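Local coordinates for protein GDP-6-deoxy-D-mannose reductase (Pseudomonas aeruginosa, PDB 6X3B) that probably reduces GDP-4-dehydro-6-deoxy-D-mannose to GDP-rhamnose with NADPH, a step in building lipopolysaccharide O-antigen, at residues L233-H238 / Y245-G250; F190-A195 / Q308-I313; G118-I123 / S160-W165; G130-A135 / E141-H146. All coordinates share one frame; numbering follows the deposited sequence. Where two conformers were deposited one is given.

Contact 1. Residues L233-H238 / Y245-G250; sequences LRLLSH and YNVCSG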
loop_
_atom_site.group_PDB
_atom_site.type_symbol
_atom_site.label_atom_id
_atom_site.label_comp_id
_atom_site.label_asym_id
_atom_site.label_seq_id
_atom_site.Cartn_x
_atom_site.Cartn_y
_atom_site.Cartn_z
ATOM N N LEU A 233 18.835 -8.897 11.710
ATOM C CA LEU A 233 18.969 -10.124 12.502
ATOM C C LEU A 233 18.398 -9.947 13.908
ATOM O O LEU A 233 17.820 -10.889 14.476
ATOM C CB LEU A 233 20.439 -10.540 12.561
ATOM C CG LEU A 233 21.052 -10.949 11.206
ATOM C CD1 LEU A 233 22.535 -11.292 11.381
ATOM C CD2 LEU A 233 20.291 -12.128 10.569
ATOM N N ARG A 234 18.573 -8.764 14.501
ATOM C CA ARG A 234 17.987 -8.526 15.828
ATOM C C ARG A 234 16.467 -8.427 15.759
ATOM O O ARG A 234 15.769 -8.808 16.713
ATOM C CB ARG A 234 18.579 -7.265 16.443
ATOM C CG ARG A 234 20.080 -7.383 16.690
ATOM C CD ARG A 234 20.561 -6.352 17.671
ATOM N NE ARG A 234 20.249 -6.764 19.024
ATOM C CZ ARG A 234 21.042 -7.521 19.773
ATOM N NH1 ARG A 234 22.203 -7.941 19.289
ATOM N NH2 ARG A 234 20.664 -7.865 20.998
ATOM N N LEU A 235 15.939 -7.958 14.627
ATOM C CA LEU A 235 14.496 -7.993 14.430
ATOM C C LEU A 235 13.988 -9.430 14.374
ATOM O O LEU A 235 12.958 -9.755 14.987
ATOM C CB LEU A 235 14.124 -7.223 13.162
ATOM C CG LEU A 235 14.075 -5.709 13.348
ATOM C CD1 LEU A 235 13.884 -5.001 11.995
ATOM C CD2 LEU A 235 12.966 -5.349 14.323
ATOM N N LEU A 236 14.685 -10.303 13.626
ATOM C CA LEU A 236 14.317 -11.718 13.613
ATOM C C LEU A 236 14.307 -12.285 15.025
ATOM O O LEU A 236 13.439 -13.095 15.368
ATOM C CB LEU A 236 15.296 -12.529 12.766
ATOM C CG LEU A 236 15.362 -12.233 11.264
ATOM C CD1 LEU A 236 16.347 -13.210 10.614
ATOM C CD2 LEU A 236 13.987 -12.393 10.629
ATOM N N SER A 237 15.280 -11.887 15.846
ATOM C CA SER A 237 15.357 -12.435 17.199
ATOM C C SER A 237 14.327 -11.820 18.139
ATOM O O SER A 237 13.841 -12.509 19.040
ATOM C CB SER A 237 16.747 -12.222 17.796
ATOM O OG SER A 237 17.713 -13.005 17.129
ATOM N N HIS A 238 13.990 -10.540 17.967
ATOM C CA HIS A 238 13.300 -9.805 19.025
ATOM C C HIS A 238 12.091 -8.993 18.573
ATOM O O HIS A 238 11.352 -8.506 19.440
ATOM C CB HIS A 238 14.272 -8.850 19.747
ATOM C CG HIS A 238 15.521 -9.512 20.258
ATOM N ND1 HIS A 238 15.501 -10.533 21.192
ATOM C CD2 HIS A 238 16.828 -9.269 19.995
ATOM C CE1 HIS A 238 16.742 -10.906 21.458
ATOM N NE2 HIS A 238 17.567 -10.152 20.751
ATOM N N TYR A 245 9.287 -1.288 11.688
ATOM C CA TYR A 245 10.425 -0.648 12.343
ATOM C C TYR A 245 11.249 0.147 11.344
ATOM O O TYR A 245 11.666 -0.409 10.320
ATOM C CB TYR A 245 11.337 -1.690 13.002
ATOM C CG TYR A 245 10.645 -2.499 14.051
ATOM C CD1 TYR A 245 9.955 -3.656 13.721
ATOM C CD2 TYR A 245 10.678 -2.100 15.379
ATOM C CE1 TYR A 245 9.309 -4.401 14.692
ATOM C CE2 TYR A 245 10.040 -2.823 16.354
ATOM C CZ TYR A 245 9.368 -3.968 16.013
ATOM O OH TYR A 245 8.764 -4.665 17.014
ATOM N N ASN A 246 11.500 1.427 11.646
ATOM C CA ASN A 246 12.561 2.159 10.958
ATOM C C ASN A 246 13.915 1.553 11.310
ATOM O O ASN A 246 14.169 1.208 12.463
ATOM C CB ASN A 246 12.588 3.625 11.369
ATOM C CG ASN A 246 11.390 4.409 10.866
ATOM O OD1 ASN A 246 10.700 4.002 9.917
ATOM N ND2 ASN A 246 11.153 5.552 11.490
ATOM N N VAL A 247 14.793 1.460 10.320
ATOM C CA VAL A 247 16.190 1.086 10.548
ATOM C C VAL A 247 17.023 2.272 10.069
ATOM O O VAL A 247 17.172 2.495 8.861
ATOM C CB VAL A 247 16.572 -0.217 9.836
ATOM C CG1 VAL A 247 18.081 -0.528 10.053
ATOM C CG2 VAL A 247 15.693 -1.407 10.339
ATOM N N CYS A 248 17.557 3.050 11.014
ATOM C CA CYS A 248 18.209 4.316 10.700
ATOM C C CYS A 248 19.140 4.691 11.846
ATOM O O CYS A 248 19.106 4.096 12.928
ATOM C CB CYS A 248 17.170 5.424 10.445
ATOM S SG CYS A 248 15.967 5.583 11.813
ATOM N N SER A 249 19.982 5.687 11.590
ATOM C CA SER A 249 20.945 6.144 12.586
ATOM C C SER A 249 20.378 7.201 13.528
ATOM O O SER A 249 20.900 7.373 14.635
ATOM C CB SER A 249 22.183 6.730 11.892
ATOM O OG SER A 249 21.876 8.028 11.391
ATOM N N GLY A 250 19.341 7.927 13.115
ATOM C CA GLY A 250 18.902 9.054 13.910
ATOM C C GLY A 250 19.824 10.251 13.833
ATOM O O GLY A 250 19.650 11.201 14.598
#

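Contact 2. Residues F190-A195 / Q308-I313; sequences FVIASA and QSLRAI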
loop_
_atom_site.group_PDB
_atom_site.type_symbol
_atom_site.label_atom_id
_atom_site.label_comp_id
_atom_site.label_asym_id
_atom_site.label_seq_id
_atom_site.Cartn_x
_atom_site.Cartn_y
_atom_site.Cartn_z
ATOM N N PHE A 190 24.056 6.508 -6.449
ATOM C CA PHE A 190 24.052 7.240 -5.190
ATOM C C PHE A 190 25.266 8.160 -5.125
ATOM O O PHE A 190 26.383 7.753 -5.457
ATOM C CB PHE A 190 24.059 6.270 -4.010
ATOM C CG PHE A 190 22.703 5.715 -3.673
ATOM C CD1 PHE A 190 21.704 6.542 -3.161
ATOM C CD2 PHE A 190 22.423 4.372 -3.871
ATOM C CE1 PHE A 190 20.457 6.030 -2.856
ATOM C CE2 PHE A 190 21.184 3.855 -3.565
ATOM C CZ PHE A 190 20.198 4.683 -3.062
ATOM N N VAL A 191 25.047 9.406 -4.685
ATOM C CA VAL A 191 26.103 10.417 -4.776
ATOM C C VAL A 191 27.329 10.014 -3.953
ATOM O O VAL A 191 28.470 10.256 -4.363
ATOM C CB VAL A 191 25.564 11.803 -4.360
ATOM C CG1 VAL A 191 25.176 11.824 -2.896
ATOM C CG2 VAL A 191 26.596 12.902 -4.675
ATOM N N ILE A 192 27.125 9.392 -2.790
ATOM C CA ILE A 192 28.276 9.038 -1.962
ATOM C C ILE A 192 29.058 7.902 -2.594
ATOM O O ILE A 192 30.294 7.906 -2.593
ATOM C CB ILE A 192 27.841 8.688 -0.529
ATOM C CG1 ILE A 192 27.273 9.927 0.163
ATOM C CG2 ILE A 192 29.040 8.123 0.248
ATOM C CD1 ILE A 192 28.171 11.162 0.061
ATOM N N ALA A 193 28.360 6.909 -3.141
ATOM C CA ALA A 193 29.056 5.827 -3.825
ATOM C C ALA A 193 29.800 6.351 -5.047
ATOM O O ALA A 193 30.949 5.978 -5.293
ATOM C CB ALA A 193 28.065 4.725 -4.211
ATOM N N SER A 194 29.170 7.238 -5.814
ATOM C CA SER A 194 29.837 7.786 -6.991
ATOM C C SER A 194 31.038 8.641 -6.599
ATOM O O SER A 194 32.086 8.587 -7.255
ATOM C CB SER A 194 28.843 8.604 -7.814
ATOM O OG SER A 194 29.507 9.336 -8.826
ATOM N N ALA A 195 30.892 9.451 -5.546
ATOM C CA ALA A 195 31.993 10.289 -5.080
ATOM C C ALA A 195 33.185 9.440 -4.662
ATOM O O ALA A 195 34.332 9.768 -4.986
ATOM C CB ALA A 195 31.530 11.179 -3.914
ATOM N N GLN A 308 34.686 5.082 9.392
ATOM C CA GLN A 308 34.988 3.710 8.990
ATOM C C GLN A 308 34.191 3.309 7.749
ATOM O O GLN A 308 34.719 2.627 6.859
ATOM C CB GLN A 308 34.730 2.722 10.132
ATOM C CG GLN A 308 34.948 1.288 9.687
ATOM C CD GLN A 308 35.050 0.299 10.833
ATOM O OE1 GLN A 308 34.963 0.667 12.006
ATOM N NE2 GLN A 308 35.250 -0.969 10.493
ATOM N N SER A 309 32.912 3.711 7.676
ATOM C CA SER A 309 32.095 3.360 6.517
ATOM C C SER A 309 32.666 3.948 5.240
ATOM O O SER A 309 32.680 3.290 4.196
ATOM C CB SER A 309 30.661 3.876 6.685
ATOM O OG SER A 309 30.003 3.209 7.734
ATOM N N LEU A 310 33.088 5.204 5.294
ATOM C CA LEU A 310 33.608 5.866 4.104
ATOM C C LEU A 310 34.972 5.303 3.704
ATOM O O LEU A 310 35.270 5.151 2.512
ATOM C CB LEU A 310 33.696 7.369 4.359
ATOM C CG LEU A 310 32.365 8.097 4.543
ATOM C CD1 LEU A 310 32.602 9.555 4.892
ATOM C CD2 LEU A 310 31.514 7.986 3.276
ATOM N N ARG A 311 35.825 5.011 4.685
ATOM C CA ARG A 311 37.104 4.391 4.355
ATOM C C ARG A 311 36.888 3.051 3.676
ATOM O O ARG A 311 37.574 2.717 2.700
ATOM C CB ARG A 311 37.949 4.216 5.618
ATOM C CG ARG A 311 39.402 3.832 5.323
ATOM C CD ARG A 311 40.247 3.883 6.579
ATOM N NE ARG A 311 39.554 3.243 7.688
ATOM C CZ ARG A 311 39.183 3.860 8.805
ATOM N NH1 ARG A 311 39.464 5.142 8.981
ATOM N NH2 ARG A 311 38.564 3.172 9.753
ATOM N N ALA A 312 35.908 2.286 4.157
ATOM C CA ALA A 312 35.648 0.968 3.596
ATOM C C ALA A 312 35.266 1.074 2.124
ATOM O O ALA A 312 35.776 0.310 1.292
ATOM C CB ALA A 312 34.565 0.252 4.424
ATOM N N ILE A 313 34.415 2.043 1.762
ATOM C CA ILE A 313 34.042 2.115 0.348
ATOM C C ILE A 313 35.194 2.645 -0.509
ATOM O O ILE A 313 35.328 2.254 -1.676
ATOM C CB ILE A 313 32.746 2.927 0.113
ATOM C CG1 ILE A 313 32.882 4.386 0.547
ATOM C CG2 ILE A 313 31.565 2.259 0.795
ATOM C CD1 ILE A 313 31.656 5.244 0.156
#

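Contact 3. Residues G118-I123 / S160-W165; sequences GTFLYI and SLCLQW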
loop_
_atom_site.group_PDB
_atom_site.type_symbol
_atom_site.label_atom_id
_atom_site.label_comp_id
_atom_site.label_asym_id
_atom_site.label_seq_id
_atom_site.Cartn_x
_atom_site.Cartn_y
_atom_site.Cartn_z
ATOM N N GLY A 118 6.798 -19.660 9.899
ATOM C CA GLY A 118 7.732 -18.961 10.770
ATOM C C GLY A 118 7.755 -17.449 10.602
ATOM O O GLY A 118 6.731 -16.804 10.359
ATOM N N THR A 119 8.940 -16.870 10.771
ATOM C CA THR A 119 9.095 -15.421 10.780
ATOM C C THR A 119 9.437 -14.916 9.379
ATOM O O THR A 119 10.331 -15.441 8.714
ATOM C CB THR A 119 10.168 -15.014 11.790
ATOM O OG1 THR A 119 9.695 -15.322 13.112
ATOM C CG2 THR A 119 10.449 -13.513 11.708
ATOM N N PHE A 120 8.703 -13.915 8.924
ATOM C CA PHE A 120 8.920 -13.322 7.612
ATOM C C PHE A 120 9.256 -11.853 7.817
ATOM O O PHE A 120 8.387 -11.070 8.206
ATOM C CB PHE A 120 7.682 -13.468 6.727
ATOM C CG PHE A 120 7.930 -13.122 5.281
ATOM C CD1 PHE A 120 7.903 -11.803 4.858
ATOM C CD2 PHE A 120 8.184 -14.124 4.356
ATOM C CE1 PHE A 120 8.132 -11.473 3.509
ATOM C CE2 PHE A 120 8.406 -13.812 2.997
ATOM C CZ PHE A 120 8.396 -12.502 2.582
ATOM N N LEU A 121 10.502 -11.468 7.535
ATOM C CA LEU A 121 10.910 -10.076 7.655
ATOM C C LEU A 121 10.948 -9.472 6.249
ATOM O O LEU A 121 11.796 -9.837 5.425
ATOM C CB LEU A 121 12.260 -9.965 8.358
ATOM C CG LEU A 121 12.936 -8.592 8.273
ATOM C CD1 LEU A 121 12.062 -7.500 8.940
ATOM C CD2 LEU A 121 14.329 -8.639 8.907
ATOM N N TYR A 122 10.015 -8.562 5.978
ATOM C CA TYR A 122 9.944 -7.879 4.699
ATOM C C TYR A 122 10.802 -6.625 4.773
ATOM O O TYR A 122 10.679 -5.842 5.719
ATOM C CB TYR A 122 8.506 -7.506 4.341
ATOM C CG TYR A 122 8.493 -6.722 3.075
ATOM C CD1 TYR A 122 8.813 -7.340 1.876
ATOM C CD2 TYR A 122 8.270 -5.345 3.080
ATOM C CE1 TYR A 122 8.849 -6.625 0.689
ATOM C CE2 TYR A 122 8.301 -4.617 1.902
ATOM C CZ TYR A 122 8.608 -5.270 0.711
ATOM O OH TYR A 122 8.646 -4.567 -0.475
ATOM N N ILE A 123 11.689 -6.449 3.795
ATOM C CA ILE A 123 12.577 -5.300 3.766
ATOM C C ILE A 123 11.940 -4.258 2.852
ATOM O O ILE A 123 11.893 -4.427 1.624
ATOM C CB ILE A 123 14.000 -5.673 3.315
ATOM C CG1 ILE A 123 14.648 -6.672 4.306
ATOM C CG2 ILE A 123 14.888 -4.420 3.235
ATOM C CD1 ILE A 123 14.385 -6.359 5.817
ATOM N N SER A 160 1.976 -3.851 3.248
ATOM C CA SER A 160 0.585 -4.145 3.592
ATOM C C SER A 160 0.254 -5.606 3.333
ATOM O O SER A 160 -0.357 -6.284 4.176
ATOM C CB SER A 160 -0.353 -3.246 2.770
ATOM O OG SER A 160 0.012 -1.899 2.911
ATOM N N LEU A 161 0.654 -6.106 2.159
ATOM C CA LEU A 161 0.435 -7.503 1.814
ATOM C C LEU A 161 1.067 -8.430 2.851
ATOM O O LEU A 161 0.392 -9.317 3.402
ATOM C CB LEU A 161 0.995 -7.794 0.412
ATOM C CG LEU A 161 0.930 -9.277 0.013
ATOM C CD1 LEU A 161 -0.535 -9.729 -0.122
ATOM C CD2 LEU A 161 1.715 -9.540 -1.294
ATOM N N CYS A 162 2.363 -8.237 3.138
ATOM C CA CYS A 162 3.020 -9.117 4.115
ATOM C C CYS A 162 2.331 -9.057 5.476
ATOM O O CYS A 162 2.130 -10.091 6.128
ATOM C CB CYS A 162 4.486 -8.748 4.256
ATOM S SG CYS A 162 5.416 -9.158 2.764
ATOM N N LEU A 163 1.963 -7.862 5.922
ATOM C CA LEU A 163 1.307 -7.759 7.218
ATOM C C LEU A 163 -0.078 -8.374 7.186
ATOM O O LEU A 163 -0.518 -8.953 8.191
ATOM C CB LEU A 163 1.242 -6.301 7.661
ATOM C CG LEU A 163 2.593 -5.673 7.998
ATOM C CD1 LEU A 163 2.480 -4.165 8.078
ATOM C CD2 LEU A 163 3.167 -6.269 9.305
ATOM N N GLN A 164 -0.774 -8.267 6.050
ATOM C CA GLN A 164 -2.051 -8.956 5.887
ATOM C C GLN A 164 -1.876 -10.463 5.972
ATOM O O GLN A 164 -2.703 -11.155 6.587
ATOM C CB GLN A 164 -2.702 -8.575 4.558
ATOM C CG GLN A 164 -4.048 -9.240 4.281
ATOM C CD GLN A 164 -3.954 -10.388 3.291
ATOM O OE1 GLN A 164 -4.280 -11.539 3.618
ATOM N NE2 GLN A 164 -3.488 -10.094 2.082
ATOM N N TRP A 165 -0.789 -10.987 5.384
ATOM C CA TRP A 165 -0.494 -12.410 5.495
ATOM C C TRP A 165 -0.253 -12.808 6.941
ATOM O O TRP A 165 -0.649 -13.898 7.367
ATOM C CB TRP A 165 0.719 -12.779 4.631
ATOM C CG TRP A 165 0.243 -13.186 3.322
ATOM C CD1 TRP A 165 -0.428 -12.396 2.416
ATOM C CD2 TRP A 165 0.287 -14.495 2.764
ATOM N NE1 TRP A 165 -0.768 -13.138 1.307
ATOM C CE2 TRP A 165 -0.346 -14.431 1.498
ATOM C CE3 TRP A 165 0.817 -15.721 3.200
ATOM C CZ2 TRP A 165 -0.453 -15.543 0.662
ATOM C CZ3 TRP A 165 0.701 -16.825 2.373
ATOM C CH2 TRP A 165 0.072 -16.737 1.128
#

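Contact 4. Residues G130-A135 / E141-H146; sequences GQVAEA and EELIPH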
loop_
_atom_site.group_PDB
_atom_site.type_symbol
_atom_site.label_atom_id
_atom_site.label_comp_id
_atom_site.label_asym_id
_atom_site.label_seq_id
_atom_site.Cartn_x
_atom_site.Cartn_y
_atom_site.Cartn_z
ATOM N N GLY A 130 8.063 9.589 1.754
ATOM C CA GLY A 130 7.859 10.741 0.889
ATOM C C GLY A 130 8.303 12.049 1.536
ATOM O O GLY A 130 9.274 12.110 2.287
ATOM N N GLN A 131 7.577 13.121 1.225
ATOM C CA GLN A 131 7.943 14.446 1.706
ATOM C C GLN A 131 7.536 14.578 3.164
ATOM O O GLN A 131 6.387 14.305 3.523
ATOM C CB GLN A 131 7.260 15.528 0.858
ATOM C CG GLN A 131 7.940 16.881 0.900
ATOM C CD GLN A 131 7.732 17.657 -0.385
ATOM O OE1 GLN A 131 6.683 18.253 -0.582
ATOM N NE2 GLN A 131 8.728 17.635 -1.274
ATOM N N VAL A 132 8.481 14.957 4.012
ATOM C CA VAL A 132 8.213 15.092 5.439
ATOM C C VAL A 132 8.640 16.491 5.863
ATOM O O VAL A 132 9.741 16.938 5.522
ATOM C CB VAL A 132 8.936 14.013 6.267
ATOM C CG1 VAL A 132 8.780 14.297 7.740
ATOM C CG2 VAL A 132 8.373 12.629 5.955
ATOM N N ALA A 133 7.759 17.194 6.568
ATOM C CA ALA A 133 8.087 18.538 7.023
ATOM C C ALA A 133 9.182 18.477 8.078
ATOM O O ALA A 133 9.227 17.552 8.894
ATOM C CB ALA A 133 6.845 19.240 7.585
ATOM N N GLU A 134 10.074 19.470 8.059
ATOM C CA GLU A 134 11.161 19.489 9.033
ATOM C C GLU A 134 10.640 19.431 10.465
ATOM O O GLU A 134 11.283 18.830 11.338
ATOM C CB GLU A 134 12.034 20.721 8.809
ATOM C CG GLU A 134 12.683 20.703 7.443
ATOM C CD GLU A 134 13.797 21.723 7.280
ATOM O OE1 GLU A 134 14.049 22.520 8.212
ATOM O OE2 GLU A 134 14.424 21.713 6.203
ATOM N N ALA A 135 9.461 19.998 10.713
ATOM C CA ALA A 135 8.881 19.962 12.052
ATOM C C ALA A 135 8.446 18.564 12.465
ATOM O O ALA A 135 8.321 18.297 13.666
ATOM C CB ALA A 135 7.693 20.926 12.133
ATOM N N GLU A 141 7.385 5.831 13.045
ATOM C CA GLU A 141 6.563 4.874 12.314
ATOM C C GLU A 141 5.073 5.216 12.325
ATOM O O GLU A 141 4.305 4.583 11.594
ATOM C CB GLU A 141 6.774 3.471 12.887
ATOM C CG GLU A 141 8.175 2.900 12.629
ATOM C CD GLU A 141 9.203 3.329 13.662
ATOM O OE1 GLU A 141 8.961 4.302 14.414
ATOM O OE2 GLU A 141 10.282 2.691 13.705
ATOM N N GLU A 142 4.643 6.182 13.123
ATOM C CA GLU A 142 3.235 6.561 13.149
ATOM C C GLU A 142 2.927 7.674 12.158
ATOM O O GLU A 142 1.774 8.113 12.058
ATOM C CB GLU A 142 2.826 6.983 14.567
ATOM C CG GLU A 142 2.789 5.826 15.539
ATOM C CD GLU A 142 1.869 4.718 15.066
ATOM O OE1 GLU A 142 0.735 5.032 14.648
ATOM O OE2 GLU A 142 2.283 3.533 15.098
ATOM N N LEU A 143 3.928 8.139 11.433
ATOM C CA LEU A 143 3.712 9.150 10.414
ATOM C C LEU A 143 3.139 8.474 9.175
ATOM O O LEU A 143 3.652 7.447 8.725
ATOM C CB LEU A 143 5.024 9.869 10.115
ATOM C CG LEU A 143 5.020 11.025 9.122
ATOM C CD1 LEU A 143 4.257 12.228 9.693
ATOM C CD2 LEU A 143 6.453 11.407 8.782
ATOM N N ILE A 144 2.043 9.015 8.658
ATOM C CA ILE A 144 1.428 8.406 7.476
ATOM C C ILE A 144 2.357 8.590 6.282
ATOM O O ILE A 144 2.795 9.721 6.009
ATOM C CB ILE A 144 0.055 9.020 7.208
ATOM C CG1 ILE A 144 -0.937 8.546 8.280
ATOM C CG2 ILE A 144 -0.423 8.646 5.799
ATOM C CD1 ILE A 144 -2.299 9.172 8.173
ATOM N N PRO A 145 2.698 7.527 5.562
ATOM C CA PRO A 145 3.608 7.658 4.418
ATOM C C PRO A 145 2.897 8.167 3.169
ATOM O O PRO A 145 1.699 7.935 2.962
ATOM C CB PRO A 145 4.113 6.222 4.223
ATOM C CG PRO A 145 2.960 5.382 4.655
ATOM C CD PRO A 145 2.292 6.127 5.798
ATOM N N HIS A 146 3.654 8.890 2.331
ATOM C CA HIS A 146 3.118 9.477 1.092
ATOM C C HIS A 146 4.102 9.209 -0.032
ATOM O O HIS A 146 4.828 10.114 -0.466
ATOM C CB HIS A 146 2.872 10.981 1.245
ATOM C CG HIS A 146 1.842 11.313 2.276
ATOM N ND1 HIS A 146 0.493 11.127 2.060
ATOM C CD2 HIS A 146 1.963 11.773 3.545
ATOM C CE1 HIS A 146 -0.177 11.469 3.149
ATOM N NE2 HIS A 146 0.692 11.860 4.067
HETATM O O HOH W 1 5.165 12.824 -0.432
#

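Contact 1. Residues L233-H238 / Y245-G250
L235, near the end of helix 225-238, meets the aromatic ring of Y245 and the CG2 methyl of V247 on strand 244-247. Before it in sequence, L233 packs on W49, and R234 gives its NE to the backbone oxygen of T298. At L235 the side chain leaves the helix toward the strand, CG lying anti to the carbonyl carbon (chi1 -80°), and its two methyls divide the work. CD2 settles over one face of the tyrosine, 3.7 Å from the centroid of the Y245 ring and 19° off its normal. This is a CH-pi contact displaced toward the rim, so that Y245 CD1 is the nearest ring atom to L235 CD2 at 3.5 Å. The second methyl, L235 CD1, stands 4.4 Å from V247 CG2, a looser touch. L294 and T298 of helix 292-298 and A176 of strand 172-182 also pack on L235. Helix and strand belong to the NADPH-binding Rossmann domain of an extended short-chain dehydrogenase/reductase; helix 225-238 lies against one side of the largely parallel sheet, and strand 244-247 bonds through its backbone to strand 172-182. Y245 and V247 alternate with N246, which points the other way and bonds to Y129 and S290. The Y245 hydroxyl is bonded to the backbone N of E240, in the turn that joins the two elements, which should limit movement of the ring under the leucine. Past L235 the helix continues with S237, whose OG makes a weak 3.4 Å bond back to L233 O.

Contact 2. Residues F190-A195 / Q308-I313
I192 supplies the largest part of the buried surface here, and it does so with one methyl: CG2 touches both L310 and I313, three residues apart on helix 306-320. The side chain leaves helix 191-203 toward the other helix, and its first torsion sets CG2 opposite the backbone N while CG1 sits anti to the carbonyl carbon (chi1 -66°). I192 CG2 then lies 3.9 Å from I313 CD1 and also 3.9 Å from L310 CD2. I313 buries the next largest area. Its CG1 occupies the position between backbone N and carbonyl carbon (chi1 62°), and an extended second torsion carries CD1 outward to I192; I313 CD1 also lies 4.1 Å from I192 O. L310 starts off less directly, its CB not aimed at I192, but the CD2 branch swings in to make the contact. Both I313 and L310 cross the I192 side chain at about a right angle. The touching atoms are all methyls. The contact is purely apolar, with all three residues buried and the closest CA atoms, those of I192 and L310, 8.7 Å apart. F190, at the N-cap position of helix 191-203, touches the bound NADPH, so this packing begins just beyond a pocket residue. Around it, L258 of helix 255-266 covers I192 while L261 and L262 of the same helix cover L310; I182 of strand 172-182 and P184 lie against I313, and S309 OG bonds to D224 at the end of strand 219-224.

Contact 3. Residues G118-I123 / S160-W165
C162 of helix 150-169 drops its sulfur against F120 and Y122 of strand 119-123, joining the sheet of the Rossmann fold to one of the helices that cover it. The helix also carries the Tyr-x-x-x-Lys motif of the short-chain dehydrogenase/reductase family; its K155 reaches I123 O, and I123 lines the NADPH pocket. Two sulfur-aromatic contacts dominate. C162 SG is 4.7 Å from the centroid of the F120 ring, 56° off its normal. From the centroid of the Y122 ring the same C162 SG is 4.5 Å away, 40° off the normal, so the approach is oblique to both. Two residues apart on the strand, the aromatics project from the same side, each with CG anti to the backbone N (chi1 -169° for F120), and the thiol serves both. Around the contact, the other face of the strand, through L121 and I123, turns to helix 225-238, whereas F120 also rests on L108 and L111 of helix 93-114, and C162 on T104 of that helix and V173 of strand 172-182. On its outer side, helix 150-169 packs on the second subunit, with S160 against L156 and L161 against V153 of that neighbouring chain. Apolar packing across the segments is likewise the work of the sulfur: C162 SG lies 3.6 Å from F120 CE1, the closest approach, and 3.8 Å from Y122 CB.

Contact 4. Residues G130-A135 / E141-H146
G130 and H146 bring their backbones together, G130 CA lying 3.4 Å from H146 O in a CA-H...O contact with an angle of 155° at the hydrogen, and a water completes the join. That water accepts from Q131 N at 2.9 Å and donates to H146 O at 2.7 Å, so the carbonyl oxygen is held by a real hydrogen bond beside the weaker C-H contact. With no side chain on G130, its CA can come this close to H146 O; the residue also has a positive phi, 74°. Farther along, V132 and L143 meet tip to tip: L143 CD2 is 3.6 Å from V132 CG2 and 3.9 Å from V132 CG1, so one leucine methyl touches both valine branches. The L143 side chain reaches across with CG anti to its backbone N (chi1 -177°). I139, between the segments, also packs on V132, and V132 O is bonded to Q284 NE2. E142 OE2 forms a salt bridge with R293, and the same residue packs on I144 of the second subunit. The two segments are arms of an irregular surface loop, bridged by water, within the long connection between strand 119-123 and helix 150-169 in this extended short-chain dehydrogenase/reductase fold.

How the contacts relate
Contacts 1, 2 and 3 are buried, whereas contact 4 lies at the surface, and the chemistry follows: methyl on ring, methyl on methyl and sulfur on ring inside; outside, a backbone C-H...O contact and a bridging water beside one methyl-bearing pair. Contacts 1 and 3 hang helices on the same sheet from its two sides and touch where L236 CD2 comes 3.7 Å from L121 CB. Contact 4 lies within the chain between the strand and helix that contact 3 joins; both reach the second subunit. Contact 4 is tied to contact 1 by a probable 2.7 Å hydrogen bond, E141 OE2 to N246 N. Contact 2 pairs two helices, its centre about 31 Å from that of contact 3.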